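Local structure of putative angiotensinogen (5INW) at residues G172-F177 and H194-N199; K180-Y185 and T383-L388; K262-W267 and T278-A283; A283-T288 and V345-P350. The protein belongs to the serpin family and binds heparin, which promotes its inhibition of thrombin through a template mechanism. The protein carries 1 engineered substitution. All coordinates share one frame; numbering follows the deposited sequence.

Contact 1: residues G172-F177 and H194-N199; sequences GKNVVF and HLFKSN
Asn-174 meets Phe-196 because its CG sits beside its own backbone N (chi1 -55°), which swings the amide off the strand toward the C-terminal part of helix 186-196. There ND2 gives a nearly straight hydrogen bond to Phe-196 O (2.8 Å), in the carbonyl plane and on a lone pair. The amide stands almost perpendicular to the Phe-196 ring, with ND2 at the ring's edge. OD1 accepts from Asn-244, so both ends of the amide are held. A leucine here would probably leave Phe-196 O and the Asn-244 amide each without its mate. Ser-198 holds OG anti to its backbone N (chi1 -179°); OG donates to Asn-199 O (2.8 Å) and only weakly accepts from Val-176 N (3.3 Å), while CB lies against Asn-174 O. Lys-173 NZ adds a weak bond to the O of Lys-197, whose backbone has left helical angles with positive phi. Strand 168-179, helix 186-196 and parallel strand 200-203 form a beta-alpha-beta unit in the large serpin sheet.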
loop_
_atom_site.group_PDB
_atom_site.type_symbol
_atom_site.label_atom_id
_atom_site.label_comp_id
_atom_site.label_asym_id
_atom_site.label_seq_id
_atom_site.Cartn_x
_atom_site.Cartn_y
_atom_site.Cartn_z
ATOM N N GLY A 172 -7.203 -6.077 -7.326
ATOM C CA GLY A 172 -7.124 -4.637 -7.391
ATOM C C GLY A 172 -8.174 -4.076 -8.336
ATOM O O GLY A 172 -8.398 -4.615 -9.432
ATOM N N LYS A 173 -8.811 -2.983 -7.933
ATOM C CA LYS A 173 -9.898 -2.406 -8.685
ATOM C C LYS A 173 -9.747 -0.908 -8.632
ATOM O O LYS A 173 -9.654 -0.341 -7.567
ATOM C CB LYS A 173 -11.226 -2.876 -8.063
ATOM C CG LYS A 173 -12.457 -2.687 -8.924
ATOM C CD LYS A 173 -12.609 -3.722 -10.039
ATOM C CE LYS A 173 -13.426 -3.158 -11.225
ATOM N NZ LYS A 173 -12.645 -2.249 -12.139
ATOM N N ASN A 174 -9.715 -0.271 -9.791
ATOM C CA ASN A 174 -9.944 1.161 -9.905
ATOM C C ASN A 174 -11.377 1.488 -10.298
ATOM O O ASN A 174 -11.988 0.811 -11.111
ATOM C CB ASN A 174 -9.073 1.753 -10.966
ATOM C CG ASN A 174 -7.637 1.448 -10.741
ATOM O OD1 ASN A 174 -7.021 1.860 -9.732
ATOM N ND2 ASN A 174 -7.061 0.751 -11.698
ATOM N N VAL A 175 -11.896 2.562 -9.723
ATOM C CA VAL A 175 -13.235 3.059 -10.038
ATOM C C VAL A 175 -13.176 4.553 -10.097
ATOM O O VAL A 175 -12.475 5.159 -9.282
ATOM C CB VAL A 175 -14.277 2.621 -8.999
ATOM C CG1 VAL A 175 -15.660 3.083 -9.423
ATOM C CG2 VAL A 175 -14.301 1.095 -8.898
ATOM N N VAL A 176 -13.828 5.133 -11.102
ATOM C CA VAL A 176 -13.839 6.556 -11.284
ATOM C C VAL A 176 -15.264 7.052 -11.405
ATOM O O VAL A 176 -16.020 6.724 -12.354
ATOM C CB VAL A 176 -13.016 6.986 -12.518
ATOM C CG1 VAL A 176 -13.124 8.491 -12.747
ATOM C CG2 VAL A 176 -11.534 6.565 -12.372
ATOM N N PHE A 177 -15.644 7.882 -10.455
ATOM C CA PHE A 177 -16.950 8.531 -10.498
ATOM C C PHE A 177 -16.805 9.946 -11.051
ATOM O O PHE A 177 -15.849 10.647 -10.731
ATOM C CB PHE A 177 -17.557 8.558 -9.090
ATOM C CG PHE A 177 -17.708 7.218 -8.475
ATOM C CD1 PHE A 177 -18.746 6.382 -8.867
ATOM C CD2 PHE A 177 -16.786 6.773 -7.494
ATOM C CE1 PHE A 177 -18.921 5.138 -8.291
ATOM C CE2 PHE A 177 -16.951 5.497 -6.900
ATOM C CZ PHE A 177 -18.025 4.670 -7.319
ATOM N N HIS A 194 -8.526 1.490 -20.574
ATOM C CA HIS A 194 -7.477 0.594 -21.077
ATOM C C HIS A 194 -6.360 0.329 -20.041
ATOM O O HIS A 194 -6.124 -0.798 -19.674
ATOM C CB HIS A 194 -6.921 1.051 -22.469
ATOM C CG HIS A 194 -7.896 0.829 -23.604
ATOM N ND1 HIS A 194 -8.410 1.859 -24.378
ATOM C CD2 HIS A 194 -8.485 -0.304 -24.063
ATOM C CE1 HIS A 194 -9.251 1.366 -25.270
ATOM N NE2 HIS A 194 -9.318 0.058 -25.097
ATOM N N LEU A 195 -5.723 1.345 -19.506
ATOM C CA LEU A 195 -4.670 1.149 -18.503
ATOM C C LEU A 195 -5.120 0.852 -17.049
ATOM O O LEU A 195 -4.346 0.251 -16.280
ATOM C CB LEU A 195 -3.793 2.397 -18.434
ATOM C CG LEU A 195 -3.236 2.958 -19.735
ATOM C CD1 LEU A 195 -2.299 4.111 -19.393
ATOM C CD2 LEU A 195 -2.537 1.867 -20.558
ATOM N N PHE A 196 -6.304 1.322 -16.638
ATOM C CA PHE A 196 -6.775 1.143 -15.246
ATOM C C PHE A 196 -8.026 0.231 -15.087
ATOM O O PHE A 196 -8.411 -0.037 -13.999
ATOM C CB PHE A 196 -6.941 2.528 -14.580
ATOM C CG PHE A 196 -5.699 3.364 -14.638
ATOM C CD1 PHE A 196 -4.596 3.100 -13.791
ATOM C CD2 PHE A 196 -5.568 4.390 -15.567
ATOM C CE1 PHE A 196 -3.418 3.838 -13.870
ATOM C CE2 PHE A 196 -4.388 5.147 -15.631
ATOM C CZ PHE A 196 -3.323 4.859 -14.785
ATOM N N LYS A 197 -8.615 -0.237 -16.185
ATOM C CA LYS A 197 -9.766 -1.128 -16.203
ATOM C C LYS A 197 -10.974 -0.561 -15.567
ATOM O O LYS A 197 -11.732 -1.288 -14.966
ATOM C CB LYS A 197 -9.449 -2.469 -15.571
ATOM C CG LYS A 197 -8.185 -3.120 -16.063
ATOM C CD LYS A 197 -8.347 -3.822 -17.397
ATOM C CE LYS A 197 -7.250 -3.370 -18.368
ATOM N NZ LYS A 197 -7.020 -4.269 -19.555
ATOM N N SER A 198 -11.148 0.744 -15.639
ATOM C CA SER A 198 -12.318 1.398 -15.054
ATOM C C SER A 198 -13.121 2.041 -16.144
ATOM O O SER A 198 -12.598 2.797 -16.933
ATOM C CB SER A 198 -11.932 2.490 -14.072
ATOM O OG SER A 198 -13.133 3.043 -13.537
ATOM N N ASN A 199 -14.405 1.733 -16.181
ATOM C CA ASN A 199 -15.375 2.593 -16.839
ATOM C C ASN A 199 -15.834 3.622 -15.882
ATOM O O ASN A 199 -15.680 3.434 -14.687
ATOM C CB ASN A 199 -16.520 1.823 -17.418
ATOM C CG ASN A 199 -16.244 1.440 -18.861
ATOM O OD1 ASN A 199 -15.879 0.308 -19.133
ATOM N ND2 ASN A 199 -16.362 2.420 -19.799
#

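Contact 2: residues K180-Y185 and T383-L388; sequences KGLWLY and TGMQKL
Leu-182, Trp-183 and Tyr-185 receive an ST turn that starts at Thr-383, where two loops meet at one pole of the serpin fold. The turn closes when Met-385 N donates to Thr-383 OG1 (2.9 Å). That same hydroxyl, anti to the Thr-383 backbone N (chi1 178°), gives its proton to Trp-183 O at 2.7 Å, approaching almost head-on to the C=O bond. One oxygen therefore shapes its own loop and ties it to the other. A valine in its place would probably leave Trp-183 O and Met-385 N without this partner, and the turn less firmly tied to Trp-183. On the methyl branch of Thr-383, Leu-182 slants across CG2, and its CD1 also reaches Met-385 CB and the amide carbon of Gln-386. The far end of Gln-386 belongs to Ser-239, whose OG bonds to OE1, so this corner is moored to strand 238-251. Tyr-185, the N-cap residue of helix 186-196, lays its ring obliquely along the Thr-383 to Gly-384 peptide, with CE2 3.5 Å from Thr-383 C. Met-385 runs extended at chi2 (-161°) and carries its sulfur to the indole in an oblique Met-aromatic contact: SD lies 4.9 Å from the centroid of the Trp-183 five-membered ring.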
loop_
_atom_site.group_PDB
_atom_site.type_symbol
_atom_site.label_atom_id
_atom_site.label_comp_id
_atom_site.label_asym_id
_atom_site.label_seq_id
_atom_site.Cartn_x
_atom_site.Cartn_y
_atom_site.Cartn_z
ATOM N N LYS A 180 -22.459 14.352 -12.916
ATOM C CA LYS A 180 -23.442 13.916 -13.906
ATOM C C LYS A 180 -23.529 14.851 -15.086
ATOM O O LYS A 180 -23.578 14.399 -16.219
ATOM C CB LYS A 180 -24.835 13.750 -13.288
ATOM C CG LYS A 180 -25.785 12.931 -14.156
ATOM C CD LYS A 180 -27.139 12.772 -13.488
ATOM C CE LYS A 180 -27.978 14.002 -13.777
ATOM N NZ LYS A 180 -29.350 13.909 -13.233
ATOM N N GLY A 181 -23.513 16.137 -14.849
ATOM C CA GLY A 181 -23.482 17.054 -15.995
ATOM C C GLY A 181 -22.186 17.147 -16.826
ATOM O O GLY A 181 -22.183 17.704 -17.894
ATOM N N LEU A 182 -21.088 16.603 -16.329
ATOM C CA LEU A 182 -19.763 17.057 -16.698
ATOM C C LEU A 182 -19.212 16.265 -17.874
ATOM O O LEU A 182 -18.944 15.063 -17.733
ATOM C CB LEU A 182 -18.820 16.939 -15.488
ATOM C CG LEU A 182 -17.366 17.256 -15.754
ATOM C CD1 LEU A 182 -17.228 18.743 -16.040
ATOM C CD2 LEU A 182 -16.485 16.836 -14.593
ATOM N N TRP A 183 -18.946 16.983 -18.967
ATOM C CA TRP A 183 -18.400 16.433 -20.203
ATOM C C TRP A 183 -16.920 16.077 -19.979
ATOM O O TRP A 183 -16.147 16.875 -19.466
ATOM C CB TRP A 183 -18.533 17.415 -21.414
ATOM C CG TRP A 183 -20.028 17.607 -21.922
ATOM C CD1 TRP A 183 -21.155 17.676 -21.136
ATOM C CD2 TRP A 183 -20.520 17.625 -23.300
ATOM N NE1 TRP A 183 -22.292 17.746 -21.913
ATOM C CE2 TRP A 183 -21.943 17.714 -23.238
ATOM C CE3 TRP A 183 -19.901 17.581 -24.572
ATOM C CZ2 TRP A 183 -22.758 17.782 -24.398
ATOM C CZ3 TRP A 183 -20.720 17.641 -25.731
ATOM C CH2 TRP A 183 -22.132 17.743 -25.624
ATOM N N LEU A 184 -16.551 14.867 -20.389
ATOM C CA LEU A 184 -15.202 14.361 -20.302
ATOM C C LEU A 184 -14.646 14.130 -21.694
ATOM O O LEU A 184 -15.371 13.716 -22.629
ATOM C CB LEU A 184 -15.211 13.057 -19.518
ATOM C CG LEU A 184 -15.843 13.140 -18.115
ATOM C CD1 LEU A 184 -15.752 11.779 -17.472
ATOM C CD2 LEU A 184 -15.178 14.131 -17.157
ATOM N N TYR A 185 -13.365 14.409 -21.854
ATOM C CA TYR A 185 -12.711 14.084 -23.092
ATOM C C TYR A 185 -12.596 12.589 -23.226
ATOM O O TYR A 185 -12.351 11.889 -22.237
ATOM C CB TYR A 185 -11.321 14.684 -23.144
ATOM C CG TYR A 185 -11.297 16.189 -23.243
ATOM C CD1 TYR A 185 -11.879 16.857 -24.335
ATOM C CD2 TYR A 185 -10.655 16.928 -22.292
ATOM C CE1 TYR A 185 -11.836 18.237 -24.443
ATOM C CE2 TYR A 185 -10.586 18.287 -22.384
ATOM C CZ TYR A 185 -11.171 18.955 -23.443
ATOM O OH TYR A 185 -10.999 20.331 -23.466
ATOM N N THR A 383 -11.254 17.464 -18.674
ATOM C CA THR A 383 -12.344 18.244 -19.292
ATOM C C THR A 383 -11.939 19.679 -19.473
ATOM O O THR A 383 -11.132 20.172 -18.724
ATOM C CB THR A 383 -13.618 18.206 -18.445
ATOM O OG1 THR A 383 -14.616 19.016 -19.054
ATOM C CG2 THR A 383 -13.373 18.703 -17.041
ATOM N N GLY A 384 -12.454 20.343 -20.484
ATOM C CA GLY A 384 -12.269 21.765 -20.612
ATOM C C GLY A 384 -13.419 22.527 -20.005
ATOM O O GLY A 384 -13.305 23.715 -19.840
ATOM N N MET A 385 -14.537 21.863 -19.699
ATOM C CA MET A 385 -15.772 22.521 -19.191
ATOM C C MET A 385 -15.542 23.215 -17.850
ATOM O O MET A 385 -16.315 24.094 -17.506
ATOM C CB MET A 385 -16.923 21.510 -18.985
ATOM C CG MET A 385 -18.192 21.644 -19.809
ATOM S SD MET A 385 -19.442 20.678 -18.872
ATOM C CE MET A 385 -20.206 21.893 -17.766
ATOM N N GLN A 386 -14.535 22.764 -17.092
ATOM C CA GLN A 386 -14.200 23.275 -15.773
ATOM C C GLN A 386 -12.695 23.190 -15.486
ATOM O O GLN A 386 -12.000 22.333 -16.037
ATOM C CB GLN A 386 -14.892 22.440 -14.696
ATOM C CG GLN A 386 -16.395 22.594 -14.488
ATOM C CD GLN A 386 -16.914 21.775 -13.298
ATOM O OE1 GLN A 386 -16.170 21.139 -12.605
ATOM N NE2 GLN A 386 -18.191 21.867 -13.028
ATOM N N LYS A 387 -12.220 24.065 -14.599
ATOM C CA LYS A 387 -10.842 24.045 -14.109
ATOM C C LYS A 387 -10.798 23.237 -12.817
ATOM O O LYS A 387 -11.356 23.677 -11.772
ATOM C CB LYS A 387 -10.295 25.457 -13.871
ATOM C CG LYS A 387 -8.865 25.491 -13.304
ATOM C CD LYS A 387 -8.163 26.858 -13.387
ATOM C CE LYS A 387 -7.025 26.880 -14.408
ATOM N NZ LYS A 387 -6.796 28.257 -14.947
ATOM N N LEU A 388 -10.146 22.059 -12.901
ATOM C CA LEU A 388 -10.188 21.069 -11.829
ATOM C C LEU A 388 -8.845 20.986 -11.100
ATOM O O LEU A 388 -7.777 21.215 -11.700
ATOM C CB LEU A 388 -10.593 19.707 -12.392
ATOM C CG LEU A 388 -11.931 19.582 -13.169
ATOM C CD1 LEU A 388 -12.162 18.170 -13.607
ATOM C CD2 LEU A 388 -13.108 20.072 -12.330
#

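Contact 3: residues K262-W267 and T278-A283; sequences KNVRFW and TMHQRA
Lys-262 and Thr-278 form an antiparallel hydrogen-bonded pair in the beta hairpin of strands 261-267 and 273-283, part of the sheet called C in serpins. The two bonds of the pair are unequal. Thr-278 N donates firmly to Lys-262 O (2.9 Å, 157° at the hydrogen), whereas Lys-262 N reaches Thr-278 O only weakly (3.2 Å). Toward the turn the ladder continues, Val-264 pairing with Val-276 and Phe-266 with Met-274. Past Lys-262 the strands diverge, their short axes 108° apart; on its other edge strand 273-283 bonds to strand 345-359, Met-279 with Leu-349 and Gln-281 with Leu-347. The Thr-278 hydroxyl is satisfied close by, bonding to Val-276 O two residues back in its own strand. It lies beside the backbone N of Thr-278 (chi1 -60°) and presents a polar atom to the valine across the hairpin without any bond between them. Val-264 crosses Thr-278 at about a right angle, its CB 3.5 Å from Thr-278 OG1 and its CG2 against Thr-278 CB. The imidazole of His-280 comes in edge-on and only loosely, with NE2 4.3 Å from Val-264 CG2.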
loop_
_atom_site.group_PDB
_atom_site.type_symbol
_atom_site.label_atom_id
_atom_site.label_comp_id
_atom_site.label_asym_id
_atom_site.label_seq_id
_atom_site.Cartn_x
_atom_site.Cartn_y
_atom_site.Cartn_z
ATOM N N LYS A 262 0.379 -18.205 22.977
ATOM C CA LYS A 262 0.229 -17.734 24.367
ATOM C C LYS A 262 0.560 -16.226 24.382
ATOM O O LYS A 262 1.265 -15.717 23.504
ATOM C CB LYS A 262 1.084 -18.530 25.423
ATOM C CG LYS A 262 0.320 -18.765 26.749
ATOM C CD LYS A 262 1.161 -19.069 28.013
ATOM C CE LYS A 262 0.255 -19.311 29.231
ATOM N NZ LYS A 262 0.969 -19.295 30.536
ATOM N N ASN A 263 0.068 -15.517 25.393
ATOM C CA ASN A 263 0.387 -14.097 25.550
ATOM C C ASN A 263 1.862 -13.949 25.906
ATOM O O ASN A 263 2.411 -14.790 26.586
ATOM C CB ASN A 263 -0.476 -13.465 26.639
ATOM C CG ASN A 263 -1.970 -13.556 26.351
ATOM O OD1 ASN A 263 -2.394 -13.628 25.217
ATOM N ND2 ASN A 263 -2.766 -13.560 27.393
ATOM N N VAL A 264 2.504 -12.893 25.451
ATOM C CA VAL A 264 3.927 -12.650 25.720
ATOM C C VAL A 264 4.103 -11.129 25.770
ATOM O O VAL A 264 3.381 -10.387 25.074
ATOM C CB VAL A 264 4.815 -13.264 24.607
ATOM C CG1 VAL A 264 6.274 -12.783 24.681
ATOM C CG2 VAL A 264 4.722 -14.786 24.614
ATOM N N ARG A 265 5.034 -10.664 26.600
ATOM C CA ARG A 265 5.333 -9.245 26.652
ATOM C C ARG A 265 5.938 -8.882 25.333
ATOM O O ARG A 265 6.944 -9.478 24.906
ATOM C CB ARG A 265 6.303 -8.869 27.775
ATOM C CG ARG A 265 5.668 -8.754 29.163
ATOM C CD ARG A 265 6.693 -8.885 30.286
ATOM N NE ARG A 265 6.022 -9.320 31.509
ATOM C CZ ARG A 265 5.639 -10.575 31.785
ATOM N NH1 ARG A 265 5.854 -11.581 30.932
ATOM N NH2 ARG A 265 5.033 -10.832 32.948
ATOM N N PHE A 266 5.270 -7.942 24.668
ATOM C CA PHE A 266 5.816 -7.250 23.511
ATOM C C PHE A 266 6.319 -5.920 24.030
ATOM O O PHE A 266 5.559 -5.154 24.631
ATOM C CB PHE A 266 4.742 -7.053 22.449
ATOM C CG PHE A 266 5.232 -6.398 21.163
ATOM C CD1 PHE A 266 5.689 -7.170 20.101
ATOM C CD2 PHE A 266 5.174 -5.006 20.997
ATOM C CE1 PHE A 266 6.107 -6.569 18.918
ATOM C CE2 PHE A 266 5.607 -4.403 19.834
ATOM C CZ PHE A 266 6.069 -5.185 18.793
ATOM N N TRP A 267 7.596 -5.642 23.776
ATOM C CA TRP A 267 8.241 -4.411 24.212
ATOM C C TRP A 267 8.203 -3.332 23.099
ATOM O O TRP A 267 9.035 -3.335 22.198
ATOM C CB TRP A 267 9.669 -4.718 24.681
ATOM C CG TRP A 267 9.658 -5.516 25.953
ATOM C CD1 TRP A 267 9.834 -6.877 26.089
ATOM C CD2 TRP A 267 9.393 -5.021 27.271
ATOM N NE1 TRP A 267 9.716 -7.249 27.406
ATOM C CE2 TRP A 267 9.453 -6.133 28.159
ATOM C CE3 TRP A 267 9.129 -3.743 27.801
ATOM C CZ2 TRP A 267 9.260 -6.004 29.562
ATOM C CZ3 TRP A 267 8.948 -3.613 29.198
ATOM C CH2 TRP A 267 9.009 -4.741 30.057
ATOM N N THR A 278 0.814 -14.252 21.044
ATOM C CA THR A 278 2.023 -14.395 20.247
ATOM C C THR A 278 2.047 -15.813 19.751
ATOM O O THR A 278 1.807 -16.745 20.520
ATOM C CB THR A 278 3.266 -14.051 21.115
ATOM O OG1 THR A 278 3.160 -12.698 21.588
ATOM C CG2 THR A 278 4.576 -14.203 20.332
ATOM N N MET A 279 2.338 -15.984 18.474
ATOM C CA MET A 279 2.284 -17.302 17.814
ATOM C C MET A 279 3.656 -17.897 17.776
ATOM O O MET A 279 4.644 -17.170 17.936
ATOM C CB MET A 279 1.778 -17.181 16.373
ATOM C CG MET A 279 0.387 -16.568 16.276
ATOM S SD MET A 279 -0.138 -16.308 14.604
ATOM C CE MET A 279 1.159 -15.280 13.909
ATOM N N HIS A 280 3.704 -19.214 17.535
ATOM C CA HIS A 280 4.936 -19.985 17.704
ATOM C C HIS A 280 5.027 -21.145 16.739
ATOM O O HIS A 280 4.048 -21.887 16.540
ATOM C CB HIS A 280 5.029 -20.506 19.119
ATOM C CG HIS A 280 5.097 -19.438 20.149
ATOM N ND1 HIS A 280 6.282 -18.837 20.509
ATOM C CD2 HIS A 280 4.135 -18.878 20.917
ATOM C CE1 HIS A 280 6.046 -17.934 21.444
ATOM N NE2 HIS A 280 4.752 -17.946 21.717
ATOM N N GLN A 281 6.213 -21.293 16.146
ATOM C CA GLN A 281 6.467 -22.372 15.190
ATOM C C GLN A 281 7.965 -22.642 15.017
ATOM O O GLN A 281 8.858 -21.773 15.194
ATOM C CB GLN A 281 5.814 -22.165 13.787
ATOM C CG GLN A 281 6.427 -21.065 12.925
ATOM C CD GLN A 281 5.800 -20.942 11.542
ATOM O OE1 GLN A 281 4.772 -21.540 11.234
ATOM N NE2 GLN A 281 6.426 -20.147 10.709
ATOM N N ARG A 282 8.230 -23.900 14.705
ATOM C CA ARG A 282 9.540 -24.343 14.346
ATOM C C ARG A 282 9.420 -24.681 12.869
ATOM O O ARG A 282 8.870 -25.732 12.527
ATOM C CB ARG A 282 9.980 -25.544 15.203
ATOM C CG ARG A 282 11.480 -25.548 15.449
ATOM C CD ARG A 282 12.068 -26.876 15.917
ATOM N NE ARG A 282 12.166 -27.848 14.829
ATOM C CZ ARG A 282 12.829 -29.002 14.879
ATOM N NH1 ARG A 282 13.483 -29.373 15.975
ATOM N NH2 ARG A 282 12.836 -29.801 13.810
ATOM N N ALA A 283 9.907 -23.792 11.996
ATOM C CA ALA A 283 9.988 -24.106 10.561
ATOM C C ALA A 283 11.293 -23.651 9.904
ATOM O O ALA A 283 12.085 -22.930 10.517
ATOM C CB ALA A 283 8.783 -23.539 9.842
#

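Contact 4: residues A283-T288 and V345-P350; sequences AKLSYT and VQLSLP
Val-345 pushes a methyl between Leu-285 and Tyr-287 where serpin sheet C gives way to sheet B: strand 273-283 ends in an antiparallel hydrogen-bonded pair, Ala-283 with Val-345, and the chain then curls round the valine into strand 287-290. Val-345 N donates to Ala-283 O, with a weaker return bond from Ala-283 N to Val-345 O (3.2 Å). With the chain pinned there, the following residues make a shallow hollow of Leu-285 and Tyr-287. Val-345 turns CG2 beside its own backbone N and lodges it in that hollow, 3.5 Å from Leu-285 O and 3.7 Å from Tyr-287 CE1. The tyrosine ring meets this methyl obliquely; chi1 of 65° sets CG between the backbone N and the carbonyl carbon, and the ring closes the hollow on the side away from Ala-283. Leu-285 adds its CB as the hollow's inner wall, then sends its tip on to Leu-347. Leu-300 of strand 295-301 packs against both leucines, joining the two sheets. The separate C-terminal peptide chain pairs with Gln-346, Leu-347 and Ser-348 in a parallel beta ladder that carries the sheet across the interface; its Val-6 packs on Val-345 and Leu-347, its Pro-4 on Tyr-287. The leucines themselves cross at about a right angle, meeting methyl to methyl with Leu-285 CD1 3.9 Å from Leu-347 CD2.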
loop_
_atom_site.group_PDB
_atom_site.type_symbol
_atom_site.label_atom_id
_atom_site.label_comp_id
_atom_site.label_asym_id
_atom_site.label_seq_id
_atom_site.Cartn_x
_atom_site.Cartn_y
_atom_site.Cartn_z
ATOM N N ALA A 283 9.907 -23.792 11.996
ATOM C CA ALA A 283 9.988 -24.106 10.561
ATOM C C ALA A 283 11.293 -23.651 9.904
ATOM O O ALA A 283 12.085 -22.930 10.517
ATOM C CB ALA A 283 8.783 -23.539 9.842
ATOM N N LYS A 284 11.488 -24.092 8.660
ATOM C CA LYS A 284 12.656 -23.751 7.835
ATOM C C LYS A 284 12.478 -22.390 7.129
ATOM O O LYS A 284 11.932 -22.317 6.031
ATOM C CB LYS A 284 12.897 -24.854 6.797
ATOM C CG LYS A 284 13.043 -26.231 7.412
ATOM C CD LYS A 284 13.381 -27.292 6.386
ATOM C CE LYS A 284 13.452 -28.622 7.094
ATOM N NZ LYS A 284 13.911 -29.694 6.184
ATOM N N LEU A 285 12.984 -21.325 7.743
ATOM C CA LEU A 285 12.795 -19.978 7.254
ATOM C C LEU A 285 14.119 -19.357 6.965
ATOM O O LEU A 285 15.065 -19.583 7.694
ATOM C CB LEU A 285 12.087 -19.168 8.319
ATOM C CG LEU A 285 10.740 -19.784 8.713
ATOM C CD1 LEU A 285 10.185 -19.146 9.975
ATOM C CD2 LEU A 285 9.742 -19.667 7.563
ATOM N N SER A 286 14.190 -18.562 5.911
ATOM C CA SER A 286 15.382 -17.768 5.642
ATOM C C SER A 286 15.444 -16.607 6.601
ATOM O O SER A 286 14.465 -15.899 6.757
ATOM C CB SER A 286 15.375 -17.231 4.218
ATOM O OG SER A 286 15.540 -18.321 3.332
ATOM N N TYR A 287 16.604 -16.406 7.218
ATOM C CA TYR A 287 16.840 -15.276 8.115
ATOM C C TYR A 287 18.287 -14.848 7.956
ATOM O O TYR A 287 19.079 -15.543 7.335
ATOM C CB TYR A 287 16.563 -15.662 9.567
ATOM C CG TYR A 287 17.503 -16.708 10.123
ATOM C CD1 TYR A 287 17.480 -18.002 9.611
ATOM C CD2 TYR A 287 18.429 -16.404 11.146
ATOM C CE1 TYR A 287 18.356 -18.966 10.073
ATOM C CE2 TYR A 287 19.300 -17.369 11.622
ATOM C CZ TYR A 287 19.260 -18.650 11.089
ATOM O OH TYR A 287 20.099 -19.645 11.550
ATOM N N THR A 288 18.626 -13.692 8.502
ATOM C CA THR A 288 20.017 -13.262 8.639
ATOM C C THR A 288 20.081 -12.130 9.612
ATOM O O THR A 288 19.144 -11.321 9.687
ATOM C CB THR A 288 20.616 -12.669 7.344
ATOM O OG1 THR A 288 20.019 -13.284 6.207
ATOM C CG2 THR A 288 22.160 -12.863 7.317
ATOM N N VAL A 345 14.086 -22.970 12.244
ATOM C CA VAL A 345 14.209 -21.757 13.051
ATOM C C VAL A 345 13.092 -21.698 14.094
ATOM O O VAL A 345 11.975 -22.203 13.851
ATOM C CB VAL A 345 14.099 -20.513 12.156
ATOM C CG1 VAL A 345 14.269 -19.244 12.974
ATOM C CG2 VAL A 345 15.141 -20.581 11.048
ATOM N N GLN A 346 13.386 -21.066 15.227
ATOM C CA GLN A 346 12.409 -20.848 16.288
ATOM C C GLN A 346 11.791 -19.471 16.156
ATOM O O GLN A 346 12.427 -18.473 16.472
ATOM C CB GLN A 346 13.095 -20.950 17.644
ATOM C CG GLN A 346 13.641 -22.325 17.963
ATOM C CD GLN A 346 12.545 -23.321 18.260
ATOM O OE1 GLN A 346 11.349 -22.994 18.145
ATOM N NE2 GLN A 346 12.929 -24.547 18.641
ATOM N N LEU A 347 10.548 -19.408 15.685
ATOM C CA LEU A 347 9.928 -18.113 15.407
ATOM C C LEU A 347 8.860 -17.811 16.414
ATOM O O LEU A 347 8.086 -18.692 16.771
ATOM C CB LEU A 347 9.323 -18.076 14.012
ATOM C CG LEU A 347 8.630 -16.764 13.603
ATOM C CD1 LEU A 347 9.580 -15.595 13.513
ATOM C CD2 LEU A 347 7.899 -16.939 12.277
ATOM N N SER A 348 8.825 -16.558 16.848
ATOM C CA SER A 348 7.786 -16.009 17.732
ATOM C C SER A 348 7.247 -14.721 17.059
ATOM O O SER A 348 8.032 -13.808 16.770
ATOM C CB SER A 348 8.375 -15.687 19.118
ATOM O OG SER A 348 9.423 -16.596 19.485
ATOM N N LEU A 349 5.944 -14.668 16.764
ATOM C CA LEU A 349 5.326 -13.570 16.014
ATOM C C LEU A 349 3.946 -13.193 16.541
ATOM O O LEU A 349 3.066 -14.065 16.573
ATOM C CB LEU A 349 5.145 -13.985 14.546
ATOM C CG LEU A 349 4.613 -12.996 13.482
ATOM C CD1 LEU A 349 5.606 -11.870 13.310
ATOM C CD2 LEU A 349 4.381 -13.698 12.138
ATOM N N PRO A 350 3.715 -11.885 16.852
ATOM C CA PRO A 350 2.390 -11.416 17.278
ATOM C C PRO A 350 1.259 -11.708 16.287
ATOM O O PRO A 350 1.494 -11.773 15.091
ATOM C CB PRO A 350 2.585 -9.913 17.428
ATOM C CG PRO A 350 4.024 -9.750 17.774
ATOM C CD PRO A 350 4.740 -10.836 17.025
#

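In the fold
Contacts 1 and 2 lie on one side of the chain's centre, contacts 3 and 4 on the other; the centres of contacts 2 and 3 are about 55 Å apart. Contacts 1 and 2 adjoin in sequence through strand 168-179 and helix 186-196, their centres about 18 Å apart. Contacts 3 and 4 share Ala-283 and touch directly, strand 273-283 pairing with strand 345-359. Along the chain contact 1 crosses contact 2, whose long loop encloses 3 and then 4. Contact 1 lies on the large sheet A, contacts 3 and 4 on sheet C continuous with it; in this cleaved serpin strand 405-417, between strands 238-251 and 389-401, is consistent with the inserted reactive loop.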